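PDB 6FRL: tryptophan halogenase superfamily from Brevundimonas sp. BAL3, which acts as a flavin-dependent halogenase that prefers bromination over chlorination, probably modifying electron-rich aromatic compounds with the help of reduced flavin. Local coordinates for residues R63-Q68 and T360-L365; C84-R89 and G145-P150; G202-L207 and E233-G238; L399-N404 and D410-C415. All blocks are in the same frame, centred on the assembly; numbering follows the deposited sequence.

Contact 1: residues R63-Q68 and T360-L365; sequences RRFYGQ and TGIERL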
# COMPACT_ATOMS: atom_id res chain seq x y z
N ARG B 63 -11.78 16.69 -5.79
CA ARG B 63 -12.10 17.67 -4.72
C ARG B 63 -10.86 17.96 -3.89
O ARG B 63 -10.69 19.10 -3.46
CB ARG B 63 -13.30 17.23 -3.84
CG ARG B 63 -14.59 16.98 -4.65
CD ARG B 63 -15.86 16.75 -3.83
NE ARG B 63 -15.60 15.86 -2.71
CZ ARG B 63 -15.35 16.23 -1.46
NH1 ARG B 63 -15.38 17.52 -1.09
NH2 ARG B 63 -15.10 15.30 -0.55
N ARG B 64 -9.99 16.98 -3.70
CA ARG B 64 -8.70 17.21 -3.07
C ARG B 64 -7.76 18.02 -3.98
O ARG B 64 -6.99 18.82 -3.49
CB ARG B 64 -8.04 15.88 -2.64
CG ARG B 64 -6.70 16.04 -1.92
CD ARG B 64 -5.99 14.70 -1.66
NE ARG B 64 -5.40 14.08 -2.88
CZ ARG B 64 -5.63 12.83 -3.35
NH1 ARG B 64 -6.45 11.97 -2.73
NH2 ARG B 64 -5.01 12.43 -4.46
N PHE B 65 -7.84 17.80 -5.30
CA PHE B 65 -6.96 18.48 -6.25
C PHE B 65 -7.17 19.99 -6.16
O PHE B 65 -6.22 20.74 -5.91
CB PHE B 65 -7.18 17.96 -7.68
CG PHE B 65 -6.45 18.73 -8.73
CD1 PHE B 65 -5.13 18.41 -9.07
CD2 PHE B 65 -7.08 19.78 -9.39
CE1 PHE B 65 -4.45 19.13 -10.03
CE2 PHE B 65 -6.40 20.53 -10.34
CZ PHE B 65 -5.09 20.20 -10.66
N TYR B 66 -8.41 20.43 -6.32
CA TYR B 66 -8.72 21.86 -6.22
C TYR B 66 -8.70 22.37 -4.76
O TYR B 66 -8.46 23.57 -4.52
CB TYR B 66 -10.00 22.24 -6.99
CG TYR B 66 -11.35 21.65 -6.58
CD1 TYR B 66 -12.01 22.08 -5.45
CD2 TYR B 66 -12.04 20.77 -7.42
CE1 TYR B 66 -13.28 21.61 -5.11
CE2 TYR B 66 -13.30 20.30 -7.11
CZ TYR B 66 -13.92 20.71 -5.94
OH TYR B 66 -15.17 20.23 -5.62
N GLY B 67 -8.92 21.44 -3.82
CA GLY B 67 -8.66 21.67 -2.39
C GLY B 67 -7.25 22.18 -2.12
O GLY B 67 -7.09 23.20 -1.44
N GLN B 68 -6.25 21.52 -2.71
CA GLN B 68 -4.85 21.88 -2.52
C GLN B 68 -4.53 23.24 -3.14
O GLN B 68 -3.58 23.88 -2.70
CB GLN B 68 -3.91 20.82 -3.09
CG GLN B 68 -3.54 19.74 -2.10
CD GLN B 68 -3.12 18.37 -2.72
OE1 GLN B 68 -3.63 17.31 -2.32
NE2 GLN B 68 -2.18 18.39 -3.68
N THR B 360 -3.19 11.99 -11.07
CA THR B 360 -2.15 11.09 -10.61
C THR B 360 -0.84 11.43 -11.31
O THR B 360 0.23 11.36 -10.69
CB THR B 360 -2.51 9.61 -10.82
OG1 THR B 360 -2.83 9.38 -12.20
CG2 THR B 360 -3.68 9.17 -9.93
N GLY B 361 -0.93 11.81 -12.59
CA GLY B 361 0.26 12.20 -13.36
C GLY B 361 0.93 13.42 -12.77
O GLY B 361 2.15 13.44 -12.62
N ILE B 362 0.12 14.41 -12.40
CA ILE B 362 0.59 15.64 -11.78
C ILE B 362 1.19 15.40 -10.41
O ILE B 362 2.23 15.96 -10.10
CB ILE B 362 -0.52 16.70 -11.70
CG1 ILE B 362 -0.82 17.23 -13.10
CG2 ILE B 362 -0.13 17.87 -10.80
CD1 ILE B 362 -2.24 17.73 -13.26
N GLU B 363 0.54 14.61 -9.57
CA GLU B 363 1.08 14.32 -8.22
C GLU B 363 2.45 13.66 -8.37
O GLU B 363 3.41 14.04 -7.69
CB GLU B 363 0.12 13.44 -7.39
CG GLU B 363 0.61 13.05 -5.95
CD GLU B 363 1.37 14.15 -5.11
OE1 GLU B 363 0.77 15.18 -4.69
OE2 GLU B 363 2.62 13.99 -4.87
N ARG B 364 2.55 12.73 -9.31
CA ARG B 364 3.77 11.99 -9.58
C ARG B 364 4.91 12.91 -10.09
O ARG B 364 6.06 12.77 -9.65
CB ARG B 364 3.45 10.84 -10.53
CG ARG B 364 4.51 9.79 -10.71
CD ARG B 364 3.97 8.65 -11.58
NE ARG B 364 3.01 7.84 -10.84
CZ ARG B 364 1.72 7.64 -11.14
NH1 ARG B 364 1.16 8.16 -12.23
NH2 ARG B 364 0.99 6.86 -10.33
N LEU B 365 4.59 13.85 -10.97
CA LEU B 365 5.55 14.82 -11.49
C LEU B 365 6.14 15.66 -10.37
O LEU B 365 7.37 15.87 -10.33
CB LEU B 365 4.90 15.75 -12.53
CG LEU B 365 5.77 16.90 -13.07
CD1 LEU B 365 7.13 16.42 -13.54
CD2 LEU B 365 5.04 17.60 -14.19
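Phe-65 and Ile-362 meet between two helices that are distant in sequence, and the case illustrates how long side chains can link helices whose backbones stay well apart. The closest CA atoms, those of Phe-65 and Glu-363, are 9.3 Å from each other, and only about 90 Å² is buried. What bridges the distance is conformation. The phenyl group lies anti to its own amide nitrogen (chi1 172°), which carries the ring out from helix 61-68 toward the second helix. Ile-362 answers with an extended CG1 branch: CG1 sits anti to the carbonyl carbon, and the nearly trans second torsion (153°) sends the terminal methyl forward. CE1 of Phe-65 and CD1 of Ile-362 touch at 4.2 Å, the methyl approaching the ring obliquely, with the two side chains crossing at about a right angle. At the exposed margin, Gln-68 NE2 comes to 4.5 Å from Glu-363 OE1, a loose polar approach. The amide of Gln-68 also turns OE1 to the guanidinium edge of Arg-64, lying in its plane. Helix 20-33 joins the hydrophobic pair, since Phe-65 rests on Met-25 and Ala-29 while Ile-362 rests on Thr-26 and Ala-29. Helices 61-68 and 354-367 thus pack on the helix of the glycine-rich strand-turn-helix, an arrangement consistent with the Rossmann-type flavin-binding fold of flavin-dependent halogenases.

Contact 2: residues C84-R89 and G145-P150; sequences CKLGIR and GKFTLP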
# COMPACT_ATOMS: atom_id res chain seq x y z
N CYS B 84 -23.64 17.07 -7.86
CA CYS B 84 -23.03 16.02 -7.03
C CYS B 84 -23.04 14.65 -7.70
O CYS B 84 -23.98 14.31 -8.43
CB CYS B 84 -23.78 15.91 -5.70
SG CYS B 84 -23.91 17.47 -4.80
N LYS B 85 -21.97 13.88 -7.46
CA LYS B 85 -21.87 12.49 -7.93
C LYS B 85 -21.56 11.57 -6.76
O LYS B 85 -20.43 11.59 -6.21
CB LYS B 85 -20.79 12.31 -9.00
CG LYS B 85 -20.69 10.85 -9.44
CD LYS B 85 -19.68 10.61 -10.53
CE LYS B 85 -19.40 9.13 -10.76
NZ LYS B 85 -18.09 8.90 -11.45
N LEU B 86 -22.55 10.75 -6.39
CA LEU B 86 -22.35 9.76 -5.33
C LEU B 86 -21.81 8.37 -5.78
O LEU B 86 -21.45 7.57 -4.93
CB LEU B 86 -23.64 9.57 -4.56
CG LEU B 86 -23.94 10.75 -3.65
CD1 LEU B 86 -25.35 10.59 -3.10
CD2 LEU B 86 -22.93 10.88 -2.52
N GLY B 87 -21.79 8.13 -7.09
CA GLY B 87 -21.34 6.85 -7.68
C GLY B 87 -21.83 6.67 -9.11
O GLY B 87 -22.35 7.62 -9.72
N ILE B 88 -21.70 5.48 -9.66
CA ILE B 88 -22.19 5.22 -11.03
C ILE B 88 -23.23 4.14 -10.99
O ILE B 88 -23.09 3.15 -10.26
CB ILE B 88 -21.06 4.73 -11.96
CG1 ILE B 88 -19.93 5.75 -12.00
CG2 ILE B 88 -21.58 4.42 -13.37
CD1 ILE B 88 -18.70 5.26 -12.78
N ARG B 89 -24.29 4.32 -11.78
CA ARG B 89 -25.39 3.37 -11.81
C ARG B 89 -25.37 2.51 -13.07
O ARG B 89 -25.51 3.04 -14.16
CB ARG B 89 -26.70 4.12 -11.68
CG ARG B 89 -27.88 3.22 -11.41
CD ARG B 89 -29.08 4.01 -10.99
NE ARG B 89 -30.19 3.14 -10.61
CZ ARG B 89 -31.26 3.53 -9.91
NH1 ARG B 89 -31.40 4.78 -9.51
NH2 ARG B 89 -32.19 2.64 -9.60
N GLY B 145 -32.26 9.57 -4.60
CA GLY B 145 -32.14 10.95 -5.08
C GLY B 145 -31.74 11.96 -4.00
O GLY B 145 -32.07 13.14 -4.13
N LYS B 146 -31.04 11.52 -2.95
CA LYS B 146 -30.62 12.38 -1.83
C LYS B 146 -29.15 12.81 -1.93
O LYS B 146 -28.37 12.25 -2.72
CB LYS B 146 -30.86 11.68 -0.48
CG LYS B 146 -32.29 11.22 -0.18
CD LYS B 146 -33.38 12.22 -0.62
CE LYS B 146 -34.82 11.80 -0.25
NZ LYS B 146 -34.95 11.49 1.20
N PHE B 147 -28.82 13.85 -1.16
CA PHE B 147 -27.45 14.31 -0.94
C PHE B 147 -27.24 15.07 0.38
O PHE B 147 -28.03 15.95 0.74
CB PHE B 147 -26.93 15.20 -2.10
CG PHE B 147 -25.48 15.59 -1.92
CD1 PHE B 147 -24.46 14.74 -2.31
CD2 PHE B 147 -25.13 16.78 -1.25
CE1 PHE B 147 -23.11 15.10 -2.12
CE2 PHE B 147 -23.80 17.12 -1.04
CZ PHE B 147 -22.78 16.29 -1.47
N THR B 148 -26.13 14.77 1.05
CA THR B 148 -25.63 15.56 2.19
C THR B 148 -24.11 15.44 2.27
O THR B 148 -23.52 14.41 1.89
CB THR B 148 -26.29 15.15 3.53
OG1 THR B 148 -25.98 16.11 4.54
CG2 THR B 148 -25.81 13.77 4.04
N LEU B 149 -23.46 16.48 2.77
CA LEU B 149 -22.04 16.40 3.06
C LEU B 149 -21.78 15.28 4.08
O LEU B 149 -22.50 15.20 5.06
CB LEU B 149 -21.50 17.75 3.58
CG LEU B 149 -21.56 18.97 2.65
CD1 LEU B 149 -20.81 20.15 3.30
CD2 LEU B 149 -21.01 18.68 1.24
N PRO B 150 -20.79 14.40 3.84
CA PRO B 150 -20.43 13.43 4.89
C PRO B 150 -19.91 14.09 6.17
O PRO B 150 -19.36 15.18 6.11
CB PRO B 150 -19.28 12.63 4.26
CG PRO B 150 -18.76 13.51 3.23
CD PRO B 150 -19.92 14.26 2.67
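Cys-84 places its sulfur almost exactly above the middle of the Phe-147 ring, a clear worked example of how a thiol can use an aromatic face. SG stands 3.5 Å from the ring centroid and only 3° off the ring normal, at nearly equal distances from all six ring carbons. CB follows over the same face at 4.0 Å from the centroid, making a CH-pi contact, so the CB-SG bond is laid across the ring from near CD1 and CE1 inward. Phe-147 presents that face because its ring lies anti to the backbone nitrogen (chi1 -176°) and reaches from the loop to the strand. Leu-86, on the same side of its segment, splits its branches: CD2 meets the ring obliquely at CD1, 4.2 Å away, while CD1 of Leu-86 packs 3.5 Å from the carbonyl oxygen of Lys-146. The Lys-146 side chain leads elsewhere, its NZ bonded to Thr-494 O and Val-491 O. Phe-147 has further aromatic neighbours, meeting Trp-163 edge-to-face and Phe-500 with planes at about 60°. Just before, Gly-145 closes helix 137-143 with a Schellman motif, its positive phi turning the chain into the loop. Leu-86 itself interrupts the strand, between 83-85 in a small antiparallel sheet and 87-91 in the large mixed sheet. The whole is a buried Cys sulfur-aromatic contact, joining the loop after a helix to the junction of two sheets.

Contact 3: residues G202-L207 and E233-G238; sequences GFVRAL and EALGVG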
# COMPACT_ATOMS: atom_id res chain seq x y z
N GLY B 202 19.68 15.19 -28.14
CA GLY B 202 18.34 15.00 -28.67
C GLY B 202 17.19 15.44 -27.75
O GLY B 202 16.03 15.11 -28.01
N PHE B 203 17.50 16.20 -26.69
CA PHE B 203 16.48 16.72 -25.77
C PHE B 203 15.70 17.79 -26.52
O PHE B 203 16.17 18.29 -27.55
CB PHE B 203 17.10 17.32 -24.49
CG PHE B 203 17.37 16.30 -23.40
CD1 PHE B 203 17.92 15.04 -23.67
CD2 PHE B 203 17.16 16.63 -22.07
CE1 PHE B 203 18.22 14.14 -22.64
CE2 PHE B 203 17.45 15.74 -21.05
CZ PHE B 203 17.98 14.49 -21.33
N VAL B 204 14.50 18.14 -26.05
CA VAL B 204 13.71 19.21 -26.69
C VAL B 204 14.33 20.57 -26.31
O VAL B 204 14.52 20.84 -25.12
CB VAL B 204 12.23 19.16 -26.28
CG1 VAL B 204 11.46 20.31 -26.90
CG2 VAL B 204 11.59 17.85 -26.69
N ARG B 205 14.69 21.38 -27.32
CA ARG B 205 15.25 22.73 -27.10
C ARG B 205 14.14 23.78 -27.05
O ARG B 205 14.09 24.60 -26.14
CB ARG B 205 16.29 23.10 -28.20
CG ARG B 205 17.14 24.36 -27.91
CD ARG B 205 18.10 24.75 -29.06
NE ARG B 205 17.38 24.98 -30.32
CZ ARG B 205 16.62 26.05 -30.62
NH1 ARG B 205 15.98 26.09 -31.79
NH2 ARG B 205 16.44 27.04 -29.74
N ALA B 206 13.24 23.74 -28.03
CA ALA B 206 12.24 24.82 -28.16
C ALA B 206 11.13 24.48 -29.11
O ALA B 206 11.31 23.59 -29.95
CB ALA B 206 12.90 26.10 -28.63
N LEU B 207 10.01 25.18 -28.98
CA LEU B 207 8.95 25.13 -29.98
C LEU B 207 9.11 26.30 -30.96
O LEU B 207 9.45 27.40 -30.54
CB LEU B 207 7.57 25.27 -29.34
CG LEU B 207 7.18 24.40 -28.17
CD1 LEU B 207 5.79 24.77 -27.71
CD2 LEU B 207 7.22 22.94 -28.57
N GLU B 233 5.58 12.31 -31.82
CA GLU B 233 6.07 12.77 -33.14
C GLU B 233 7.51 13.24 -33.05
O GLU B 233 8.35 12.78 -33.78
CB GLU B 233 5.20 13.88 -33.74
CG GLU B 233 3.84 13.42 -34.27
CD GLU B 233 2.97 14.59 -34.81
OE1 GLU B 233 3.32 15.80 -34.66
OE2 GLU B 233 1.90 14.31 -35.40
N ALA B 234 7.80 14.13 -32.12
CA ALA B 234 9.17 14.65 -31.96
C ALA B 234 10.17 13.62 -31.42
O ALA B 234 11.27 13.49 -31.96
CB ALA B 234 9.16 15.89 -31.07
N LEU B 235 9.80 12.94 -30.32
CA LEU B 235 10.70 12.02 -29.57
C LEU B 235 10.57 10.53 -29.95
O LEU B 235 11.34 9.70 -29.47
CB LEU B 235 10.50 12.18 -28.07
CG LEU B 235 10.96 13.54 -27.54
CD1 LEU B 235 10.61 13.69 -26.07
CD2 LEU B 235 12.45 13.80 -27.78
N GLY B 236 9.59 10.20 -30.78
CA GLY B 236 9.44 8.84 -31.28
C GLY B 236 9.01 7.75 -30.31
O GLY B 236 9.20 6.57 -30.60
N VAL B 237 8.44 8.12 -29.16
CA VAL B 237 7.94 7.12 -28.20
C VAL B 237 6.72 6.36 -28.76
O VAL B 237 5.76 6.97 -29.27
CB VAL B 237 7.63 7.75 -26.82
CG1 VAL B 237 7.00 6.72 -25.88
CG2 VAL B 237 8.90 8.28 -26.19
N GLY B 238 6.75 5.04 -28.65
CA GLY B 238 5.68 4.17 -29.20
C GLY B 238 4.43 3.99 -28.34
O GLY B 238 4.32 4.54 -27.26
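Gly-202 and Leu-235 bring the two backbones nearest, with CA atoms 8.2 Å apart, where the chain entering strand 204-209 passes the C-terminal end of helix 229-234. The setting is a three-stranded antiparallel meander, 192-197, 204-209 and 214-216, which is inserted in the chain between parallel strands 186-189 and 219-222; such an insertion resembles that of the FAD-binding Rossmann folds of the glutathione reductase type. Gly-202 has positive phi (70°) in the turn before the strand, and Gly-236 is likewise positive as the chain leaves the helix. Within the strand, Arg-205 and Ala-206 both stand opposite Glu-196, a classic beta bulge.

The side-chain contact is modest and is carried by one leucine. The first bond of Leu-235 does not aim at the strand, yet the end of the side chain comes nearer: CG lies anti to the carbonyl carbon, chi2 of 174° extends CD1 and turns CD2 aside, and it is CD2 that makes the approach. There it meets CG2 of Val-204 at 4.3 Å, methyl against methyl. Val-204 is buried and also touches Val-195, Phe-220 and Val-230, so Leu-235 sits at the margin of a larger apolar cluster where the meander, strand 219-222 and helix 229-234 meet. Ala-234, one residue earlier, takes part in that cluster by resting on Val-195. The closest approach belongs to a backbone atom rather than to the valine: Gly-202 O lies 3.8 Å from Leu-235 CD2.

Contact 4: residues L399-N404 and D410-C415; sequences LHYKLN and DFWRDC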
# COMPACT_ATOMS: atom_id res chain seq x y z
N LEU B 399 -13.04 -6.26 -16.31
CA LEU B 399 -13.92 -7.05 -15.44
C LEU B 399 -15.40 -6.82 -15.72
O LEU B 399 -16.17 -7.79 -15.67
CB LEU B 399 -13.63 -6.78 -13.94
CG LEU B 399 -14.37 -7.68 -12.95
CD1 LEU B 399 -13.94 -9.13 -13.09
CD2 LEU B 399 -14.18 -7.23 -11.52
N HIS B 400 -15.78 -5.57 -15.98
CA HIS B 400 -17.19 -5.20 -16.20
C HIS B 400 -17.77 -5.99 -17.42
O HIS B 400 -18.92 -6.49 -17.41
CB HIS B 400 -17.34 -3.70 -16.44
CG HIS B 400 -17.05 -2.81 -15.25
ND1 HIS B 400 -15.79 -2.64 -14.73
CD2 HIS B 400 -17.86 -1.96 -14.56
CE1 HIS B 400 -15.83 -1.75 -13.75
NE2 HIS B 400 -17.08 -1.32 -13.62
N TYR B 401 -16.97 -6.09 -18.47
CA TYR B 401 -17.38 -6.83 -19.67
C TYR B 401 -17.32 -8.35 -19.43
O TYR B 401 -18.24 -9.08 -19.79
CB TYR B 401 -16.45 -6.49 -20.85
CG TYR B 401 -16.58 -5.09 -21.41
CD1 TYR B 401 -17.68 -4.72 -22.20
CD2 TYR B 401 -15.59 -4.12 -21.18
CE1 TYR B 401 -17.80 -3.43 -22.71
CE2 TYR B 401 -15.70 -2.83 -21.71
CZ TYR B 401 -16.80 -2.50 -22.47
OH TYR B 401 -16.93 -1.26 -23.03
N LYS B 402 -16.22 -8.80 -18.82
CA LYS B 402 -15.98 -10.21 -18.54
C LYS B 402 -17.10 -10.91 -17.77
O LYS B 402 -17.33 -12.10 -18.01
CB LYS B 402 -14.67 -10.36 -17.79
CG LYS B 402 -14.25 -11.81 -17.49
CD LYS B 402 -14.22 -12.67 -18.75
CE LYS B 402 -13.39 -13.93 -18.60
NZ LYS B 402 -13.54 -14.81 -19.79
N LEU B 403 -17.77 -10.20 -16.85
CA LEU B 403 -18.80 -10.77 -15.97
C LEU B 403 -20.26 -10.50 -16.38
O LEU B 403 -21.22 -10.85 -15.64
CB LEU B 403 -18.59 -10.25 -14.54
CG LEU B 403 -17.22 -10.46 -13.90
CD1 LEU B 403 -17.23 -9.91 -12.49
CD2 LEU B 403 -16.86 -11.94 -13.88
N ASN B 404 -20.45 -9.90 -17.55
CA ASN B 404 -21.80 -9.59 -17.99
C ASN B 404 -22.63 -10.89 -18.12
O ASN B 404 -22.07 -11.95 -18.34
CB ASN B 404 -21.76 -8.76 -19.28
CG ASN B 404 -21.81 -9.62 -20.52
OD1 ASN B 404 -22.89 -10.03 -20.95
ND2 ASN B 404 -20.65 -9.87 -21.13
N ASP B 410 -24.01 -11.42 -29.91
CA ASP B 410 -22.69 -12.05 -29.97
C ASP B 410 -21.61 -11.24 -29.27
O ASP B 410 -20.66 -11.83 -28.72
CB ASP B 410 -22.25 -12.29 -31.44
CG ASP B 410 -22.93 -13.51 -32.08
OD1 ASP B 410 -23.77 -14.19 -31.43
OD2 ASP B 410 -22.60 -13.78 -33.26
N PHE B 411 -21.74 -9.92 -29.32
CA PHE B 411 -20.86 -9.00 -28.61
C PHE B 411 -20.66 -9.44 -27.15
O PHE B 411 -19.52 -9.60 -26.68
CB PHE B 411 -21.44 -7.59 -28.66
CG PHE B 411 -20.67 -6.58 -27.86
CD1 PHE B 411 -19.49 -6.06 -28.34
CD2 PHE B 411 -21.12 -6.17 -26.61
CE1 PHE B 411 -18.77 -5.14 -27.59
CE2 PHE B 411 -20.41 -5.26 -25.86
CZ PHE B 411 -19.24 -4.74 -26.35
N TRP B 412 -21.79 -9.68 -26.48
CA TRP B 412 -21.82 -9.99 -25.06
C TRP B 412 -21.36 -11.42 -24.70
O TRP B 412 -20.67 -11.58 -23.69
CB TRP B 412 -23.20 -9.65 -24.45
CG TRP B 412 -23.48 -8.14 -24.37
CD1 TRP B 412 -24.44 -7.45 -25.05
CD2 TRP B 412 -22.78 -7.16 -23.59
NE1 TRP B 412 -24.39 -6.11 -24.74
CE2 TRP B 412 -23.37 -5.91 -23.84
CE3 TRP B 412 -21.69 -7.22 -22.70
CZ2 TRP B 412 -22.94 -4.74 -23.23
CZ3 TRP B 412 -21.26 -6.07 -22.10
CH2 TRP B 412 -21.87 -4.84 -22.37
N ARG B 413 -21.71 -12.44 -25.49
CA ARG B 413 -21.13 -13.80 -25.31
C ARG B 413 -19.61 -13.76 -25.40
O ARG B 413 -18.90 -14.35 -24.56
CB ARG B 413 -21.61 -14.81 -26.37
CG ARG B 413 -23.08 -15.19 -26.28
CD ARG B 413 -23.48 -16.08 -27.46
NE ARG B 413 -24.94 -16.19 -27.60
CZ ARG B 413 -25.74 -15.39 -28.33
NH1 ARG B 413 -25.26 -14.38 -29.05
NH2 ARG B 413 -27.05 -15.59 -28.35
N ASP B 414 -19.11 -13.07 -26.42
CA ASP B 414 -17.68 -12.97 -26.64
C ASP B 414 -16.97 -12.32 -25.49
O ASP B 414 -15.92 -12.79 -25.08
CB ASP B 414 -17.37 -12.20 -27.93
CG ASP B 414 -17.70 -12.99 -29.20
OD1 ASP B 414 -18.10 -14.18 -29.12
OD2 ASP B 414 -17.57 -12.37 -30.27
N CYS B 415 -17.54 -11.24 -24.97
CA CYS B 415 -16.97 -10.54 -23.79
C CYS B 415 -16.82 -11.52 -22.61
O CYS B 415 -15.75 -11.57 -21.99
CB CYS B 415 -17.81 -9.33 -23.39
SG CYS B 415 -17.49 -7.86 -24.39
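Asn-404 and Trp-412 tie together a helix-loop-helix connection, in which helix 376-402 ends, a short loop turns, and helix 410-417 packs back against what preceded it. Hydrogen bonding comes first. The amide nitrogen of Asn-404 spends both its N-H groups on backbone carbonyls: ND2 reaches Trp-412 O at 3.1 Å in an almost straight bond (177°), and Tyr-401 O at 2.9 Å. Both acceptors lie near the amide plane, which should fix its rotation, and OD1 completes the grip by accepting from Arg-406 N. Asn-404 is thus a buried linker between one helix end, the loop and the start of the next helix.

Contacts with flat groups form a second layer. The asparagine amide also packs against the indole, its CG only 3.2 Å from Trp-412 CE3, with the two planes 61° apart. From the other side of the indole plane, Tyr-401 comes up with its ring edge toward Trp-412 CZ3, which lies 3.8 Å from Tyr-401 CD1. Tyr-401 CE1 in turn comes to the edge of the Phe-411 ring, and CD2 of Phe-411 lies over the centre of a Trp-412 face. The polar ends find partners elsewhere: Tyr-401 OH bonds Glu-348 OE1, and Trp-412 NE1 bonds Arg-273 O.

Sulfur supplies the third kind. Cys-415, its SG beside the backbone nitrogen (chi1 -81°), makes an oblique sulfur-aromatic contact with Tyr-401, SG standing 3.8 Å from CD1 of that ring.

Together the four contacts show one chain joined at separate places. Contact 1 closes a long loop within which contacts 2 and 3 are nested, whereas contact 4 follows it in the chain. Contacts 1 and 2 come within about 6 Å at their nearest atoms and share Trp-163, which meets Arg-63 and Phe-147. Contacts 2 and 4 approach to about 7 Å at their nearest atoms, and Glu-351 spans them, touched by Ile-88 and hydrogen-bonded to His-400. Contact 3 is remote from contact 2, with centres 44 Å apart on opposite sides of the chain's centre, but its nearest atoms are about 13 Å from contact 1. In contact 1, Ile-362 lies near, without touching, the glycine-rich turn that probably serves the flavin.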